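Local atomic coordinates of nitrogenase molybdenum-iron protein alpha chain (PDB entry 4WES), a protein that forms, with the beta chain, the molybdenum-iron component of nitrogenase, which reduces dinitrogen to ammonium on an iron-sulfur-molybdenum cluster with homocitrate. Residues 182-187 and 391-396; 188-193 and 267-272; 140-145 and 172-177; 35-40 and 370-375. All coordinates share one frame; numbering follows the deposited sequence.

Interaction 1: residues 182-187 and 391-396; sequences QSAGHH and KNIPEI. With HCA (3-hydroxy-3-carboxy-adipic acid), chain E; ICS (iron-sulfur-molybdenum cluster with interstitial carbon), chain F.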
# COMPACT_ATOMS: atom_id res chain seq x y z
N GLN A 182 -25.58 22.77 -20.20
CA GLN A 182 -25.70 23.16 -18.79
C GLN A 182 -26.37 24.52 -18.61
O GLN A 182 -26.95 24.78 -17.54
CB GLN A 182 -24.32 23.20 -18.14
CG GLN A 182 -23.57 21.87 -18.03
CD GLN A 182 -22.62 21.63 -19.20
OE1 GLN A 182 -23.01 21.75 -20.35
NE2 GLN A 182 -21.41 21.22 -18.90
N SER A 183 -26.24 25.40 -19.59
CA SER A 183 -26.74 26.75 -19.45
C SER A 183 -28.21 26.83 -19.03
O SER A 183 -28.56 27.64 -18.16
CB SER A 183 -26.51 27.54 -20.74
OG SER A 183 -27.13 28.80 -20.65
N ALA A 184 -29.07 26.04 -19.68
CA ALA A 184 -30.49 26.09 -19.32
C ALA A 184 -30.69 25.83 -17.82
O ALA A 184 -31.60 26.39 -17.19
CB ALA A 184 -31.28 25.13 -20.17
N GLY A 185 -29.89 24.92 -17.29
CA GLY A 185 -29.98 24.62 -15.87
C GLY A 185 -29.62 25.80 -14.97
O GLY A 185 -30.23 25.98 -13.92
N HIS A 186 -28.65 26.60 -15.37
CA HIS A 186 -28.36 27.81 -14.62
C HIS A 186 -29.60 28.69 -14.56
O HIS A 186 -29.98 29.22 -13.50
CB HIS A 186 -27.29 28.68 -15.29
CG HIS A 186 -25.98 28.02 -15.54
ND1 HIS A 186 -25.14 28.49 -16.53
CD2 HIS A 186 -25.36 26.97 -14.94
CE1 HIS A 186 -24.04 27.76 -16.50
NE2 HIS A 186 -24.16 26.83 -15.57
N HIS A 187 -30.23 28.87 -15.72
CA HIS A 187 -31.37 29.80 -15.81
C HIS A 187 -32.52 29.28 -14.93
O HIS A 187 -33.14 30.03 -14.18
CB HIS A 187 -31.77 29.93 -17.26
CG HIS A 187 -32.69 31.07 -17.54
ND1 HIS A 187 -32.87 31.55 -18.81
CD2 HIS A 187 -33.44 31.84 -16.73
CE1 HIS A 187 -33.72 32.57 -18.79
NE2 HIS A 187 -34.08 32.75 -17.54
N LYS A 391 -36.21 28.04 -26.42
CA LYS A 391 -37.30 28.99 -26.30
C LYS A 391 -38.22 28.70 -25.14
O LYS A 391 -38.87 29.64 -24.64
CB LYS A 391 -38.09 29.09 -27.60
CG LYS A 391 -38.91 27.88 -27.98
CD LYS A 391 -39.73 28.17 -29.25
CE LYS A 391 -40.17 26.89 -29.95
NZ LYS A 391 -40.88 25.97 -29.02
N ASN A 392 -38.29 27.45 -24.71
CA ASN A 392 -39.19 27.09 -23.61
C ASN A 392 -38.58 27.17 -22.22
O ASN A 392 -39.23 26.83 -21.22
CB ASN A 392 -39.78 25.71 -23.86
CG ASN A 392 -40.69 25.69 -25.09
OD1 ASN A 392 -41.35 26.67 -25.41
ND2 ASN A 392 -40.72 24.56 -25.79
N ILE A 393 -37.34 27.62 -22.13
CA ILE A 393 -36.75 27.92 -20.80
C ILE A 393 -37.49 29.13 -20.26
O ILE A 393 -37.49 30.16 -20.89
CB ILE A 393 -35.24 28.16 -20.90
CG1 ILE A 393 -34.53 26.94 -21.51
CG2 ILE A 393 -34.68 28.53 -19.54
CD1 ILE A 393 -34.85 25.63 -20.84
N PRO A 394 -38.12 29.01 -19.07
CA PRO A 394 -38.95 30.13 -18.62
C PRO A 394 -38.18 31.42 -18.33
O PRO A 394 -37.08 31.39 -17.78
CB PRO A 394 -39.57 29.59 -17.31
CG PRO A 394 -39.62 28.13 -17.51
CD PRO A 394 -38.32 27.83 -18.22
N GLU A 395 -38.81 32.52 -18.67
CA GLU A 395 -38.33 33.85 -18.35
C GLU A 395 -39.23 34.44 -17.27
O GLU A 395 -40.45 34.48 -17.41
CB GLU A 395 -38.43 34.75 -19.57
CG GLU A 395 -37.55 34.35 -20.74
CD GLU A 395 -36.07 34.54 -20.45
OE1 GLU A 395 -35.27 33.95 -21.20
OE2 GLU A 395 -35.74 35.27 -19.48
N ILE A 396 -38.62 34.92 -16.21
CA ILE A 396 -39.42 35.61 -15.24
C ILE A 396 -39.05 37.07 -15.20
O ILE A 396 -37.96 37.49 -15.61
CB ILE A 396 -39.36 34.97 -13.85
CG1 ILE A 396 -37.98 35.22 -13.25
CG2 ILE A 396 -39.72 33.48 -13.94
CD1 ILE A 396 -37.89 34.90 -11.77
C1 HCA E . -20.45 19.67 -15.41
C2 HCA E . -19.42 19.63 -14.28
C3 HCA E . -18.00 19.96 -14.72
C4 HCA E . -17.30 18.77 -15.39
C5 HCA E . -15.80 19.11 -15.54
C6 HCA E . -14.98 18.36 -16.54
C7 HCA E . -17.18 20.35 -13.48
O1 HCA E . -20.22 20.34 -16.42
O2 HCA E . -21.51 19.04 -15.27
O3 HCA E . -13.79 18.05 -16.21
O4 HCA E . -15.47 18.08 -17.66
O5 HCA E . -16.56 21.44 -13.53
O6 HCA E . -17.13 19.56 -12.53
O7 HCA E . -18.01 21.04 -15.64
FE1 ICS F . -19.68 29.43 -14.24
MO1 ICS F . -17.20 22.98 -14.99
FE2 ICS F . -20.30 26.95 -14.95
FE3 ICS F . -18.60 27.37 -12.93
FE4 ICS F . -17.89 27.96 -15.42
FE5 ICS F . -16.98 25.56 -15.73
FE6 ICS F . -19.36 24.56 -15.20
FE7 ICS F . -17.68 24.97 -13.27
CX ICS F . -18.45 26.28 -14.61
S1A ICS F . -19.86 28.63 -16.39
S1B ICS F . -18.07 23.98 -16.92
S2A ICS F . -20.81 27.94 -12.97
S2B ICS F . -21.43 25.13 -15.56
S3A ICS F . -16.18 27.41 -16.74
S3B ICS F . -19.02 23.19 -13.48
S4A ICS F . -17.48 29.24 -13.57
S4B ICS F . -15.69 24.58 -14.18
S5A ICS F . -17.75 26.05 -11.34
O HOH W 1 -35.72 34.49 -16.10
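His187 and Ile393 meet where a loop lies against the first turns of helix 182-196, the helix that reaches both the iron-sulfur-molybdenum cluster and its homocitrate in this nitrogenase alpha chain. With CG anti to the backbone N (chi1 -167°), the His187 imidazole leans out over the loop. CG2 of Ile393 approaches this ring obliquely, 3.6 Å from His187 ND1, while the other branch of the isoleucine runs back to the helix and sets CD1 3.7 Å from Ala184 CB. The Pro394 carbonyl O lies over one face of the imidazole; its hydrogen-bond donor is the side-chain ND2 of Asn191, one turn further along the helix. Glu395, bent at chi2, swings its carboxylate back to the ring edge, OE1 standing 3.2 Å from His187 CE1 in the imidazole plane, with the two planes 64° apart. Tyr268 of helix 263-277 stacks on the same imidazole.

Two other side chains of this helix serve the cofactor. Gln182 NE2 donates to homocitrate O1 (2.9 Å, 156°), while its OE1 takes the Gly52 amide, a pair of bonds that fixes the rotation of the side-chain amide. His186 presents its imidazole edge to the cluster, NE2 3.2 Å from the sulfide S2B. Between helix and loop, a water in the plane of the His187 ring links NE2, at 2.8 Å, with the Ile396 amide N, at 2.9 Å.

Interaction 2: residues 188-193 and 267-272; sequences IANNTV and NYIAEM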
# COMPACT_ATOMS: atom_id res chain seq x y z
N ILE A 188 -32.80 27.98 -15.03
CA ILE A 188 -33.85 27.35 -14.25
C ILE A 188 -33.55 27.51 -12.76
O ILE A 188 -34.46 27.83 -11.95
CB ILE A 188 -33.98 25.87 -14.67
CG1 ILE A 188 -34.56 25.78 -16.09
CG2 ILE A 188 -34.88 25.10 -13.70
CD1 ILE A 188 -34.32 24.45 -16.79
N ALA A 189 -32.31 27.30 -12.33
CA ALA A 189 -31.97 27.48 -10.94
C ALA A 189 -32.17 28.93 -10.52
O ALA A 189 -32.72 29.20 -9.43
CB ALA A 189 -30.54 27.05 -10.67
N ASN A 190 -31.68 29.86 -11.33
CA ASN A 190 -31.75 31.27 -10.95
C ASN A 190 -33.19 31.73 -10.74
O ASN A 190 -33.46 32.53 -9.86
CB ASN A 190 -31.11 32.18 -12.01
CG ASN A 190 -29.58 32.34 -11.88
OD1 ASN A 190 -29.10 33.46 -11.83
ND2 ASN A 190 -28.84 31.24 -11.83
N ASN A 191 -34.10 31.24 -11.57
CA ASN A 191 -35.49 31.70 -11.49
C ASN A 191 -36.05 31.39 -10.11
O ASN A 191 -36.66 32.25 -9.46
CB ASN A 191 -36.34 31.05 -12.55
CG ASN A 191 -36.09 31.58 -13.93
OD1 ASN A 191 -35.47 32.64 -14.11
ND2 ASN A 191 -36.60 30.85 -14.93
N THR A 192 -35.90 30.16 -9.66
CA THR A 192 -36.47 29.74 -8.38
C THR A 192 -35.71 30.31 -7.20
O THR A 192 -36.30 30.72 -6.19
CB THR A 192 -36.59 28.21 -8.34
OG1 THR A 192 -37.59 27.82 -9.28
CG2 THR A 192 -36.88 27.69 -6.96
N VAL A 193 -34.38 30.40 -7.29
CA VAL A 193 -33.63 31.05 -6.22
C VAL A 193 -34.10 32.50 -6.04
O VAL A 193 -34.31 32.96 -4.91
CB VAL A 193 -32.11 30.98 -6.51
CG1 VAL A 193 -31.34 31.86 -5.54
CG2 VAL A 193 -31.61 29.55 -6.41
N ASN A 267 -25.87 35.84 -14.03
CA ASN A 267 -26.26 37.18 -14.47
C ASN A 267 -27.77 37.40 -14.36
O ASN A 267 -28.21 38.53 -14.20
CB ASN A 267 -25.75 37.56 -15.87
CG ASN A 267 -26.46 36.85 -17.01
OD1 ASN A 267 -27.28 37.48 -17.69
ND2 ASN A 267 -26.15 35.58 -17.24
N TYR A 268 -28.54 36.31 -14.46
CA TYR A 268 -29.99 36.41 -14.32
C TYR A 268 -30.35 37.05 -12.96
O TYR A 268 -31.10 38.04 -12.89
CB TYR A 268 -30.66 35.03 -14.42
CG TYR A 268 -30.12 34.18 -15.56
CD1 TYR A 268 -30.62 34.27 -16.85
CD2 TYR A 268 -29.11 33.25 -15.31
CE1 TYR A 268 -30.09 33.50 -17.87
CE2 TYR A 268 -28.58 32.50 -16.33
CZ TYR A 268 -29.08 32.60 -17.60
OH TYR A 268 -28.59 31.82 -18.64
N ILE A 269 -29.81 36.48 -11.90
CA ILE A 269 -29.97 37.02 -10.53
C ILE A 269 -29.36 38.41 -10.38
O ILE A 269 -29.97 39.27 -9.73
CB ILE A 269 -29.46 36.01 -9.49
CG1 ILE A 269 -30.52 34.95 -9.23
CG2 ILE A 269 -29.07 36.68 -8.19
CD1 ILE A 269 -30.01 33.72 -8.53
N ALA A 270 -28.20 38.66 -10.98
CA ALA A 270 -27.62 39.99 -10.89
C ALA A 270 -28.58 41.03 -11.44
O ALA A 270 -28.84 42.08 -10.82
CB ALA A 270 -26.29 40.07 -11.60
N GLU A 271 -29.13 40.76 -12.62
CA GLU A 271 -30.10 41.66 -13.24
C GLU A 271 -31.34 41.82 -12.37
O GLU A 271 -31.83 42.95 -12.16
CB GLU A 271 -30.51 41.12 -14.60
CG GLU A 271 -29.48 41.13 -15.71
CD GLU A 271 -29.95 40.43 -16.99
OE1 GLU A 271 -31.08 39.89 -17.03
OE2 GLU A 271 -29.19 40.43 -17.98
N MET A 272 -31.90 40.71 -11.92
CA MET A 272 -33.15 40.76 -11.17
C MET A 272 -33.00 41.45 -9.83
O MET A 272 -33.91 42.13 -9.38
CB MET A 272 -33.79 39.38 -11.03
CG MET A 272 -34.28 38.85 -12.36
SD MET A 272 -35.19 37.30 -12.30
CE MET A 272 -33.86 36.13 -12.07
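Two helices flanking the iron-sulfur-molybdenum cluster pack side by side here, Asn190 of helix 182-196 wedged against Tyr268 and Ile269 of helix 263-277. The short segments run in the same general direction, their axes 9.1 Å apart at closest approach and crossing at -33°. Helix 263-277 is kinked at this point: the amides of Tyr268 and Ile269 have no bond to the preceding turn. Asn190 OD1 takes up the second of them, accepting from Ile269 N at 3.1 Å on a lone pair in the carbonyl plane. The same oxygen sits at the edge of the Tyr268 ring, near its plane, 3.5 Å from Tyr268 CD2, and beside Ile269 CG1 at 3.3 Å. Amide and ring planes stand 75° apart. Asn190 ND2 bonds to the carbonyls of His186 and Ser265, so both ends of this buried amide are held and its rotation is fixed.

One turn on from Asn190 the contact turns apolar. Ile269 CD1 reaches Val193 CG1 at 3.8 Å, the two side chains crossing nearly at right angles, and Met272 CE rests 4.2 Å from Asn190 O. A side-chain carbonyl thus serves a main-chain N-H at a helix kink, within a buried helix pair beside the cofactor site.

Interaction 3: residues 140-145 and 172-177; sequences GVYATC and FSCEGY. With CLF (Fe(8)-S(7) cluster), chain H.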
# COMPACT_ATOMS: atom_id res chain seq x y z
N GLY A 140 -34.38 20.49 -1.77
CA GLY A 140 -34.57 20.69 -3.20
C GLY A 140 -34.94 19.38 -3.87
O GLY A 140 -34.49 18.31 -3.46
N VAL A 141 -35.76 19.48 -4.92
CA VAL A 141 -36.16 18.35 -5.75
C VAL A 141 -35.81 18.69 -7.18
O VAL A 141 -36.26 19.71 -7.70
CB VAL A 141 -37.66 18.12 -5.69
CG1 VAL A 141 -38.04 16.97 -6.62
CG2 VAL A 141 -38.10 17.85 -4.25
N TYR A 142 -35.02 17.83 -7.83
CA TYR A 142 -34.45 18.14 -9.13
C TYR A 142 -34.93 17.12 -10.16
O TYR A 142 -34.68 15.92 -10.00
CB TYR A 142 -32.91 18.14 -9.05
CG TYR A 142 -32.45 19.17 -8.05
CD1 TYR A 142 -32.22 20.48 -8.40
CD2 TYR A 142 -32.32 18.83 -6.73
CE1 TYR A 142 -31.86 21.42 -7.45
CE2 TYR A 142 -32.01 19.76 -5.75
CZ TYR A 142 -31.77 21.07 -6.13
OH TYR A 142 -31.47 22.03 -5.18
N ALA A 143 -35.60 17.60 -11.20
CA ALA A 143 -36.04 16.72 -12.26
C ALA A 143 -34.87 16.23 -13.12
O ALA A 143 -33.85 16.89 -13.26
CB ALA A 143 -37.07 17.41 -13.15
N THR A 144 -35.08 15.07 -13.71
CA THR A 144 -34.16 14.41 -14.62
C THR A 144 -34.96 13.99 -15.86
O THR A 144 -36.19 14.11 -15.89
CB THR A 144 -33.51 13.19 -13.97
OG1 THR A 144 -34.52 12.26 -13.65
CG2 THR A 144 -32.69 13.58 -12.78
N CYS A 145 -34.27 13.46 -16.89
CA CYS A 145 -34.91 13.11 -18.16
C CYS A 145 -36.33 12.53 -18.09
O CYS A 145 -37.19 13.01 -18.84
CB CYS A 145 -33.98 12.20 -18.98
SG CYS A 145 -32.58 13.08 -19.71
N PHE A 172 -37.29 22.01 -9.10
CA PHE A 172 -36.59 22.52 -10.27
C PHE A 172 -36.84 21.61 -11.45
O PHE A 172 -36.44 20.43 -11.41
CB PHE A 172 -35.08 22.60 -10.02
CG PHE A 172 -34.70 23.51 -8.89
CD1 PHE A 172 -34.70 23.08 -7.58
CD2 PHE A 172 -34.33 24.83 -9.13
CE1 PHE A 172 -34.37 23.90 -6.53
CE2 PHE A 172 -33.97 25.68 -8.09
CZ PHE A 172 -34.01 25.22 -6.78
N SER A 173 -37.48 22.13 -12.51
CA SER A 173 -37.77 21.33 -13.70
C SER A 173 -36.60 21.42 -14.67
O SER A 173 -36.68 22.04 -15.71
CB SER A 173 -39.05 21.79 -14.34
OG SER A 173 -40.16 21.40 -13.56
N CYS A 174 -35.51 20.77 -14.27
CA CYS A 174 -34.23 20.76 -15.00
C CYS A 174 -33.97 19.44 -15.72
O CYS A 174 -32.84 18.96 -15.79
CB CYS A 174 -33.10 21.15 -14.09
SG CYS A 174 -32.97 20.14 -12.58
N GLU A 175 -35.02 18.87 -16.30
CA GLU A 175 -34.85 17.68 -17.13
C GLU A 175 -33.71 17.86 -18.12
O GLU A 175 -33.58 18.90 -18.74
CB GLU A 175 -36.12 17.33 -17.88
CG GLU A 175 -37.29 16.85 -17.06
CD GLU A 175 -38.19 17.92 -16.46
OE1 GLU A 175 -39.31 17.52 -16.06
OE2 GLU A 175 -37.82 19.11 -16.38
N GLY A 176 -32.90 16.81 -18.30
CA GLY A 176 -31.63 17.00 -19.00
C GLY A 176 -31.68 17.45 -20.40
O GLY A 176 -30.78 18.15 -20.85
N TYR A 177 -32.75 17.10 -21.11
CA TYR A 177 -32.86 17.47 -22.53
C TYR A 177 -33.30 18.91 -22.77
O TYR A 177 -33.29 19.36 -23.92
CB TYR A 177 -33.84 16.56 -23.24
CG TYR A 177 -35.21 16.54 -22.57
CD1 TYR A 177 -36.11 17.56 -22.77
CD2 TYR A 177 -35.57 15.51 -21.73
CE1 TYR A 177 -37.35 17.56 -22.17
CE2 TYR A 177 -36.80 15.50 -21.10
CZ TYR A 177 -37.69 16.53 -21.32
OH TYR A 177 -38.91 16.49 -20.69
FE1 CLF H . -30.76 13.09 -18.29
FE2 CLF H . -28.43 12.18 -18.30
FE3 CLF H . -28.73 14.79 -17.42
FE4 CLF H . -29.59 12.65 -15.98
S1 CLF H . -30.36 10.91 -17.42
S2A CLF H . -29.03 13.99 -19.58
S4A CLF H . -27.43 13.17 -16.47
S3A CLF H . -30.85 14.54 -16.46
FE5 CLF H . -28.93 9.59 -14.55
FE6 CLF H . -30.86 7.45 -16.74
FE7 CLF H . -28.21 7.37 -15.99
FE8 CLF H . -28.59 9.38 -17.74
S2B CLF H . -30.03 7.67 -14.61
S3B CLF H . -29.04 7.18 -18.15
S4B CLF H . -27.13 9.41 -15.95
O HOH W 2 -39.34 14.56 -18.79
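Tyr142 and Phe172 are bridge partners on neighbouring parallel strands, and their side chains leave the same face of the sheet side by side. Phe172 N donates to Val141 O (2.9 Å), and Ala143 N returns a nearly straight bond to Phe172 O (3.0 Å, 173°). From Tyr142 CB, which faces Cys174 SG, the side chain runs out along the phenylalanine: CD1 lies near Phe172 CB and CD1, CE1 makes the closest approach at 3.3 Å from Phe172 CD1, CZ is about equally far from Phe172 CD1 and CE1, and OH passes Phe172 CE1 at 3.7 Å before bonding to His71. Matching chi1 values (-60° and -61°), with both rings turned to chi2 near perpendicular, leave the planes almost parallel but slid apart, 4.9 Å between centroids with little overlap. Helix 54-63 touches both aromatic side chains.

Beyond the bridge the strand pairing gives way to loop packing. Ala143 CB rests on the carboxylate end of Glu175, whose charge is met by Lys178, and Glu175 CG touches Thr144 O. One residue on, Cys145 SG ligates FE1 of the iron-sulfur cluster at 2.3 Å, while Thr144 and Gly176 line the cluster near its sulfide S3A. A water joins Cys145 O to Tyr177 OH, and Leu107 of the beta chain packs on both residues. Loops leaving the C-terminal ends of adjacent parallel strands thus build a metal site, as in other alpha/beta folds; here they form part of the alpha-chain side of the [8Fe-7S] cluster site, which is shared with the beta chain.

Interaction 4: residues 35-40 and 370-375; sequences PEIVAN and AHRDDY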
# COMPACT_ATOMS: atom_id res chain seq x y z
N PRO A 35 -15.59 40.05 -34.30
CA PRO A 35 -16.49 39.26 -35.12
C PRO A 35 -17.64 38.69 -34.32
O PRO A 35 -17.49 38.33 -33.16
CB PRO A 35 -15.61 38.12 -35.63
CG PRO A 35 -14.52 38.01 -34.62
CD PRO A 35 -14.26 39.43 -34.18
N GLU A 36 -18.78 38.57 -34.97
CA GLU A 36 -19.93 37.89 -34.38
C GLU A 36 -19.75 36.38 -34.44
O GLU A 36 -19.35 35.84 -35.48
CB GLU A 36 -21.18 38.31 -35.14
CG GLU A 36 -22.44 37.62 -34.76
CD GLU A 36 -23.70 38.28 -35.33
OE1 GLU A 36 -24.78 37.65 -35.15
OE2 GLU A 36 -23.63 39.40 -35.93
N ILE A 37 -20.08 35.71 -33.34
CA ILE A 37 -20.00 34.27 -33.25
C ILE A 37 -21.42 33.73 -33.14
O ILE A 37 -22.34 34.44 -32.70
CB ILE A 37 -19.11 33.83 -32.05
CG1 ILE A 37 -18.60 32.38 -32.21
CG2 ILE A 37 -19.82 34.04 -30.71
CD1 ILE A 37 -17.47 32.04 -31.26
N VAL A 38 -21.59 32.46 -33.49
CA VAL A 38 -22.80 31.69 -33.21
C VAL A 38 -22.52 30.89 -31.95
O VAL A 38 -21.50 30.22 -31.87
CB VAL A 38 -23.20 30.78 -34.39
CG1 VAL A 38 -24.47 30.00 -34.02
CG2 VAL A 38 -23.43 31.60 -35.64
N ALA A 39 -23.43 30.96 -30.97
CA ALA A 39 -23.26 30.28 -29.70
C ALA A 39 -24.62 29.90 -29.14
O ALA A 39 -25.65 30.42 -29.58
CB ALA A 39 -22.52 31.19 -28.73
N ASN A 40 -24.62 29.01 -28.15
CA ASN A 40 -25.86 28.63 -27.48
C ASN A 40 -26.91 28.10 -28.43
O ASN A 40 -28.09 28.38 -28.31
CB ASN A 40 -26.38 29.80 -26.63
CG ASN A 40 -27.56 29.43 -25.74
OD1 ASN A 40 -28.48 30.28 -25.52
ND2 ASN A 40 -27.57 28.26 -25.22
N ALA A 370 -21.33 28.92 -23.38
CA ALA A 370 -21.55 30.34 -23.19
C ALA A 370 -22.42 30.88 -24.32
O ALA A 370 -22.58 30.28 -25.38
CB ALA A 370 -20.22 31.08 -23.16
N HIS A 371 -22.95 32.08 -24.10
CA HIS A 371 -23.81 32.73 -25.05
C HIS A 371 -23.01 33.82 -25.78
O HIS A 371 -21.89 34.16 -25.39
CB HIS A 371 -25.06 33.32 -24.39
CG HIS A 371 -25.90 32.32 -23.66
ND1 HIS A 371 -27.13 32.66 -23.14
CD2 HIS A 371 -25.68 31.04 -23.25
CE1 HIS A 371 -27.64 31.63 -22.49
NE2 HIS A 371 -26.79 30.64 -22.53
N ARG A 372 -23.62 34.44 -26.80
CA ARG A 372 -22.91 35.47 -27.55
C ARG A 372 -22.42 36.59 -26.64
O ARG A 372 -21.35 37.15 -26.89
CB ARG A 372 -23.78 36.04 -28.67
CG ARG A 372 -23.86 35.13 -29.90
CD ARG A 372 -24.65 35.79 -31.01
NE ARG A 372 -24.02 37.04 -31.42
CZ ARG A 372 -24.68 38.15 -31.70
NH1 ARG A 372 -26.00 38.15 -31.79
NH2 ARG A 372 -23.99 39.25 -31.91
N ASP A 373 -23.19 36.94 -25.60
CA ASP A 373 -22.76 38.01 -24.70
C ASP A 373 -21.46 37.69 -23.96
O ASP A 373 -20.69 38.62 -23.60
CB ASP A 373 -23.87 38.47 -23.73
CG ASP A 373 -24.70 37.33 -23.13
OD1 ASP A 373 -25.14 36.42 -23.85
OD2 ASP A 373 -24.98 37.45 -21.92
N ASP A 374 -21.23 36.43 -23.62
CA ASP A 374 -19.97 36.06 -22.97
C ASP A 374 -18.78 36.20 -23.91
O ASP A 374 -17.67 36.49 -23.47
CB ASP A 374 -20.04 34.65 -22.42
CG ASP A 374 -21.20 34.48 -21.46
OD1 ASP A 374 -21.12 35.02 -20.34
OD2 ASP A 374 -22.19 33.85 -21.87
N TYR A 375 -18.99 35.90 -25.20
CA TYR A 375 -17.94 36.05 -26.21
C TYR A 375 -17.73 37.51 -26.61
O TYR A 375 -16.59 37.97 -26.68
CB TYR A 375 -18.28 35.24 -27.44
CG TYR A 375 -18.18 33.73 -27.33
CD1 TYR A 375 -16.95 33.09 -27.42
CD2 TYR A 375 -19.30 32.93 -27.13
CE1 TYR A 375 -16.83 31.70 -27.37
CE2 TYR A 375 -19.22 31.55 -27.09
CZ TYR A 375 -17.97 30.93 -27.22
OH TYR A 375 -17.84 29.58 -27.17
O HOH W 3 -22.43 27.85 -26.72
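With chi1 at -172°, Asn40 carries CG anti to its own N and lays its amide over the imidazole of His371, while the extended chain of Glu36 (chi1 174°) brings its carboxylate over the guanidinium of Arg372, itself bent at chi3. Both are flat-on-flat stacks. The Asn40 amide and His371 ring lie nearly parallel, OD1 above the ring centre and 3.4 Å from His371 CE1, with Asn40 CB off-centre on the same ring. His371 NE2 is hydrogen-bonded to Ser183 OG, so Asn40 OD1 meets just the ring face. Glu36 OE1 sits over the middle of the guanidinium, 3.5 Å from Arg372 CZ. Because this oxygen is well out of plane, no N-H points at it, and the long salt bridge to NH1 rests on charge alone. Arg372 has a firmer partner in Glu376, which bonds to NE.

Ile37 and Ala39, between these residues in the sequence, form an apolar patch with Tyr375. Ile37 CD1 makes a CH-pi contact over the ring face, 4.1 Å from the Tyr375 centroid, and Ala39 CB meets Tyr375 CE2 at 3.7 Å. Ile37 O lies 3.2 Å from Arg372 CD. A water accepts from Asn40 N and lies 2.8 Å from Ala370 O. The tyrosine hydroxyl reaches Asp442 and the amide of Phe367.

His371 occupies the N-cap position, and its backbone N donates to Asp374 OD2 (2.9 Å), an oxygen also paired with Arg264. The N-terminal loop thus lies against the N-terminal end of short helix 372-376, where the Asp374 carboxylate accepts from the N-cap residue's N, beside the iron-sulfur-molybdenum cluster site.

In the fold
From the N terminus, 35-40 waits some 330 residues for its partner 370-375, and the loop closed by interaction 4 encloses interactions 2 and 3. Interaction 3 closes first, joining adjacent strands of the parallel sheet at the [8Fe-7S] cluster. Helix 182-196 then opens interaction 1 and, a turn later, interaction 2, which closes on helix 263-277 inside the loop of interaction 1. Interactions 1 and 4 cross: 182-187 lies within the loop that 370-375 closes, and 391-396 beyond it; Ser183 OG and His371 NE2 join them by a hydrogen bond. Helix 182-196 also touches interaction 3 through Ala189 and Thr192 on Phe172, so packing runs from the sheet edge to the iron-sulfur-molybdenum cluster.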